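Local structure of D-alanyl-D-alanine carboxypeptidase (Vibrio cholerae, 5TR7) at residues G10-M14 / P150-L155; S214-E218 / L244-F248. The protein probably removes the C-terminal D-alanine from sugar-peptide precursors of the bacterial cell wall, as a serine-type carboxypeptidase of the penicillin-binding protein family. All coordinates share one frame; numbering follows the deposited sequence.

How the contacts relate
Contacts 1 and 2 each join a helix to the same five-stranded antiparallel sheet, and the two helices lie on its two faces. Contact 1, mostly buried, sets helix 150-163 against strand 10-15; contact 2 sets helix 233-251, the last one modelled, against strand 209-218, with one end at the surface. Neither has a hydrogen bond between its segments; contact 1 is apolar, contact 2 partly polar at its edges. Contact 1 works with small aliphatic groups and a methionine methyl on a tyrosine ring, contact 2 with a phenylalanine ring flanked by alanine and glutamate. Leu-13 ties them together: it turns from helix 150-163 and packs on Tyr-246 and Gly-247, and Leu-13 CD2 lies 3.9 Å from Gly-247 CA.

Contact 1 (G10-M14 / P150-L155); sequences GYVLM and PYDLAL
An apolar helix-on-sheet contact, buried in the domain, lays the first turn and a half of helix 150-163 across strand 10-15 through Val-12 and Met-14 on one side and Pro-150, Tyr-151 and Ala-154 on the other. The axes of the two segments approach to 7.8 Å and run in the same general direction, 37° apart. Alternation along the strand sorts its side chains: Val-12 and Met-14 turn to this helix, whereas Tyr-11 and Leu-13 turn to Leu-243 of helix 233-251. Val-12 works through one branch. With chi1 at 60°, CG1 sits between the backbone N and the carbonyl carbon and presses against the first helical turn, 3.2 Å from Pro-150 O and 3.8 Å from Ala-154 CB. The carbonyl it meets is already engaged, since Pro-150 O accepts the helical bond from Ala-154 N. This layering belongs to the penicillin-binding protein and beta-lactamase fold, in which helices pack on both faces of a central antiparallel sheet; Val-12 and Ala-154 also touch Val-226 on the adjacent strand 221-230. Further along, Met-14 extends through CG and SD, then bends at chi3 (-78°), bringing its methyl to the helix. Met-14 CE lies 3.4 Å from Tyr-151 CE1, meeting the ring obliquely, and 4.2 Å from both Ala-154 CB and Leu-155 CD2. Leu-155 starts out pointing from the strand, yet its CD2 branch comes back to that methyl. The Tyr-151 side chain also touches Val-21 of strand 21-25. At the other end, Pro-150 CG rests 4.4 Å from Gly-10 C, ring against bare backbone.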
loop_
_atom_site.group_PDB
_atom_site.type_symbol
_atom_site.label_atom_id
_atom_site.label_comp_id
_atom_site.label_asym_id
_atom_site.label_seq_id
_atom_site.Cartn_x
_atom_site.Cartn_y
_atom_site.Cartn_z
ATOM N N GLY A 10 -6.433 4.003 15.170
ATOM C CA GLY A 10 -6.584 5.232 14.413
ATOM C C GLY A 10 -7.290 4.980 13.083
ATOM O O GLY A 10 -7.149 3.918 12.518
ATOM N N TYR A 11 -8.061 5.934 12.594
ATOM C CA TYR A 11 -8.660 5.769 11.283
ATOM C C TYR A 11 -9.013 7.070 10.671
ATOM O O TYR A 11 -9.042 8.109 11.346
ATOM C CB TYR A 11 -9.919 4.898 11.349
ATOM C CG TYR A 11 -11.067 5.473 12.181
ATOM C CD1 TYR A 11 -11.988 6.365 11.630
ATOM C CD2 TYR A 11 -11.254 5.102 13.510
ATOM C CE1 TYR A 11 -13.055 6.853 12.375
ATOM C CE2 TYR A 11 -12.314 5.585 14.255
ATOM C CZ TYR A 11 -13.214 6.449 13.672
ATOM O OH TYR A 11 -14.275 6.933 14.394
ATOM N N VAL A 12 -9.212 7.003 9.358
ATOM C CA VAL A 12 -9.686 8.143 8.602
ATOM C C VAL A 12 -10.554 7.665 7.482
ATOM O O VAL A 12 -10.299 6.615 6.908
ATOM C CB VAL A 12 -8.584 9.094 8.130
ATOM C CG1 VAL A 12 -7.606 8.405 7.248
ATOM C CG2 VAL A 12 -9.210 10.247 7.360
ATOM N N LEU A 13 -11.600 8.406 7.187
ATOM C CA LEU A 13 -12.471 8.081 6.096
ATOM C C LEU A 13 -12.497 9.325 5.276
ATOM O O LEU A 13 -12.807 10.358 5.770
ATOM C CB LEU A 13 -13.853 7.747 6.597
ATOM C CG LEU A 13 -14.926 7.606 5.541
ATOM C CD1 LEU A 13 -14.484 6.673 4.457
ATOM C CD2 LEU A 13 -16.215 7.131 6.155
ATOM N N MET A 14 -12.179 9.218 4.009
ATOM C CA MET A 14 -12.094 10.377 3.143
ATOM C C MET A 14 -12.864 10.221 1.875
ATOM O O MET A 14 -12.855 9.158 1.259
ATOM C CB MET A 14 -10.615 10.600 2.810
ATOM C CG MET A 14 -10.316 11.666 1.776
ATOM S SD MET A 14 -8.566 11.769 1.382
ATOM C CE MET A 14 -7.982 12.685 2.801
ATOM N N PRO A 150 -2.490 8.053 9.590
ATOM C CA PRO A 150 -3.653 7.615 8.841
ATOM C C PRO A 150 -4.059 8.600 7.768
ATOM O O PRO A 150 -4.474 8.188 6.682
ATOM C CB PRO A 150 -4.748 7.560 9.890
ATOM C CG PRO A 150 -4.020 7.229 11.143
ATOM C CD PRO A 150 -2.661 7.840 11.033
ATOM N N TYR A 151 -4.012 9.884 8.096
ATOM C CA TYR A 151 -4.398 10.886 7.136
ATOM C C TYR A 151 -3.452 10.866 5.938
ATOM O O TYR A 151 -3.918 10.825 4.799
ATOM C CB TYR A 151 -4.395 12.279 7.767
ATOM C CG TYR A 151 -4.749 13.349 6.790
ATOM C CD1 TYR A 151 -6.049 13.437 6.269
ATOM C CD2 TYR A 151 -3.804 14.252 6.342
ATOM C CE1 TYR A 151 -6.360 14.379 5.302
ATOM C CE2 TYR A 151 -4.123 15.208 5.391
ATOM C CZ TYR A 151 -5.406 15.300 4.923
ATOM O OH TYR A 151 -5.703 16.262 4.000
ATOM N N ASP A 152 -2.144 10.864 6.196
ATOM C CA ASP A 152 -1.169 10.822 5.105
ATOM C C ASP A 152 -1.318 9.563 4.247
ATOM O O ASP A 152 -1.145 9.622 3.037
ATOM C CB ASP A 152 0.246 10.942 5.601
ATOM C CG ASP A 152 0.575 12.349 6.169
ATOM O OD1 ASP A 152 -0.318 13.226 6.305
ATOM O OD2 ASP A 152 1.755 12.561 6.462
ATOM N N LEU A 153 -1.577 8.437 4.904
ATOM C CA LEU A 153 -1.794 7.201 4.181
ATOM C C LEU A 153 -3.066 7.296 3.304
ATOM O O LEU A 153 -3.073 6.797 2.179
ATOM C CB LEU A 153 -1.817 5.989 5.168
ATOM C CG LEU A 153 -0.465 5.698 5.865
ATOM C CD1 LEU A 153 -0.613 4.846 7.088
ATOM C CD2 LEU A 153 0.469 5.035 4.889
ATOM N N ALA A 154 -4.082 8.044 3.749
ATOM C CA ALA A 154 -5.257 8.240 2.944
ATOM C C ALA A 154 -4.920 9.050 1.698
ATOM O O ALA A 154 -5.409 8.753 0.587
ATOM C CB ALA A 154 -6.289 8.996 3.735
ATOM N N LEU A 155 -4.131 10.117 1.890
ATOM C CA LEU A 155 -3.706 10.939 0.754
ATOM C C LEU A 155 -2.955 10.047 -0.212
ATOM O O LEU A 155 -3.149 10.137 -1.381
ATOM C CB LEU A 155 -2.768 12.090 1.198
ATOM C CG LEU A 155 -3.344 13.279 1.952
ATOM C CD1 LEU A 155 -2.249 14.237 2.510
ATOM C CD2 LEU A 155 -4.337 14.036 1.100
#

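Contact 2 (S214-E218 / L244-F248); sequences SSATE and LSYGF
Phe-248 reaches from helix 233-251, the last one modelled, to strand 209-218, touching Ala-216 with its leading edge and Glu-218 with one face. The segment axes stay 9.9 Å apart, so large helix side chains have to span the distance. In the tight, buried part, Phe-248 CZ lies 3.8 Å from Ala-216 CB and 3.6 Å from Ala-216 O, the oxygen at the ring edge near its plane. One turn earlier Leu-244 reaches the same strand through CD1, which sits 4.2 Å from Ala-216 CB and 3.7 Å from Ser-214 OG. Met-195 touches both Leu-244 and Phe-248, and Leu-223 of strand 221-230 also meets the Phe-248 side chain. Toward solvent the chemistry changes. Glu-218, exposed at the end of the strand, holds CB over the ring centre in a CH-pi contact, 3.7 Å from the centroid and 11° off the normal. Its CG is anti to the backbone N (chi1 -177°), which carries the chain back along Phe-248 until OE2 stands 3.6 Å from both CD2 and CB of Phe-248. Carboxylate and ring planes are 33° apart, and no hydrogen bond joins the segments. The aliphatic stem of a glutamate over the ring is a local detail of this protein; the helix that ends the catalytic domain, packed on the central antiparallel sheet, is a feature of the penicillin-binding protein and beta-lactamase fold.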
loop_
_atom_site.group_PDB
_atom_site.type_symbol
_atom_site.label_atom_id
_atom_site.label_comp_id
_atom_site.label_asym_id
_atom_site.label_seq_id
_atom_site.Cartn_x
_atom_site.Cartn_y
_atom_site.Cartn_z
ATOM N N SER A 214 -8.255 1.030 2.331
ATOM C CA SER A 214 -9.193 0.533 1.355
ATOM C C SER A 214 -9.814 1.641 0.533
ATOM O O SER A 214 -9.740 2.770 0.932
ATOM C CB SER A 214 -10.311 -0.255 2.066
ATOM O OG SER A 214 -10.954 0.571 3.038
ATOM N N SER A 215 -10.390 1.294 -0.634
ATOM C CA SER A 215 -11.131 2.216 -1.426
ATOM C C SER A 215 -12.276 1.433 -2.043
ATOM O O SER A 215 -12.101 0.295 -2.379
ATOM C CB SER A 215 -10.278 2.904 -2.517
ATOM O OG SER A 215 -11.021 3.904 -3.193
ATOM N N ALA A 216 -13.412 2.092 -2.261
ATOM C CA ALA A 216 -14.570 1.463 -2.832
ATOM C C ALA A 216 -15.405 2.462 -3.529
ATOM O O ALA A 216 -15.300 3.669 -3.261
ATOM C CB ALA A 216 -15.412 0.805 -1.700
ATOM N N THR A 217 -16.254 1.949 -4.418
ATOM C CA THR A 217 -17.184 2.784 -5.140
ATOM C C THR A 217 -18.603 2.250 -4.974
ATOM O O THR A 217 -18.820 1.066 -4.689
ATOM C CB THR A 217 -16.885 2.878 -6.636
ATOM O OG1 THR A 217 -16.940 1.596 -7.220
ATOM C CG2 THR A 217 -15.510 3.473 -6.905
ATOM N N GLU A 218 -19.561 3.158 -5.153
ATOM C CA GLU A 218 -21.024 2.856 -5.078
ATOM C C GLU A 218 -21.675 4.042 -5.782
ATOM O O GLU A 218 -21.525 5.199 -5.378
ATOM C CB GLU A 218 -21.526 2.667 -3.626
ATOM C CG GLU A 218 -22.999 2.280 -3.533
ATOM C CD GLU A 218 -23.608 2.338 -2.117
ATOM O OE1 GLU A 218 -24.558 3.153 -1.930
ATOM O OE2 GLU A 218 -23.146 1.617 -1.193
ATOM N N LEU A 244 -16.685 2.278 5.606
ATOM C CA LEU A 244 -17.079 2.577 4.224
ATOM C C LEU A 244 -18.596 2.706 4.067
ATOM O O LEU A 244 -19.054 3.641 3.401
ATOM C CB LEU A 244 -16.536 1.534 3.242
ATOM C CG LEU A 244 -15.034 1.539 3.002
ATOM C CD1 LEU A 244 -14.584 0.227 2.364
ATOM C CD2 LEU A 244 -14.584 2.697 2.148
ATOM N N SER A 245 -19.384 1.790 4.637
ATOM C CA SER A 245 -20.851 1.880 4.523
ATOM C C SER A 245 -21.364 3.177 5.091
ATOM O O SER A 245 -22.279 3.775 4.536
ATOM C CB SER A 245 -21.569 0.754 5.253
ATOM O OG SER A 245 -21.103 -0.442 4.745
ATOM N N TYR A 246 -20.799 3.597 6.214
ATOM C CA TYR A 246 -21.192 4.855 6.799
ATOM C C TYR A 246 -20.945 5.999 5.788
ATOM O O TYR A 246 -21.765 6.849 5.591
ATOM C CB TYR A 246 -20.385 5.102 8.086
ATOM C CG TYR A 246 -20.481 6.512 8.590
ATOM C CD1 TYR A 246 -21.633 6.954 9.291
ATOM C CD2 TYR A 246 -19.466 7.391 8.384
ATOM C CE1 TYR A 246 -21.759 8.273 9.751
ATOM C CE2 TYR A 246 -19.533 8.708 8.876
ATOM C CZ TYR A 246 -20.684 9.152 9.518
ATOM O OH TYR A 246 -20.696 10.453 9.940
ATOM N N GLY A 247 -19.834 5.979 5.113
ATOM C CA GLY A 247 -19.527 7.055 4.154
ATOM C C GLY A 247 -20.537 7.066 3.007
ATOM O O GLY A 247 -20.934 8.131 2.549
ATOM N N PHE A 248 -20.940 5.881 2.538
ATOM C CA PHE A 248 -21.884 5.800 1.415
ATOM C C PHE A 248 -23.231 6.316 1.836
ATOM O O PHE A 248 -23.888 6.987 1.057
ATOM C CB PHE A 248 -21.937 4.394 0.800
ATOM C CG PHE A 248 -20.639 3.995 0.077
ATOM C CD1 PHE A 248 -20.079 4.823 -0.885
ATOM C CD2 PHE A 248 -20.062 2.749 0.292
ATOM C CE1 PHE A 248 -18.924 4.455 -1.567
ATOM C CE2 PHE A 248 -18.908 2.379 -0.370
ATOM C CZ PHE A 248 -18.348 3.232 -1.317
#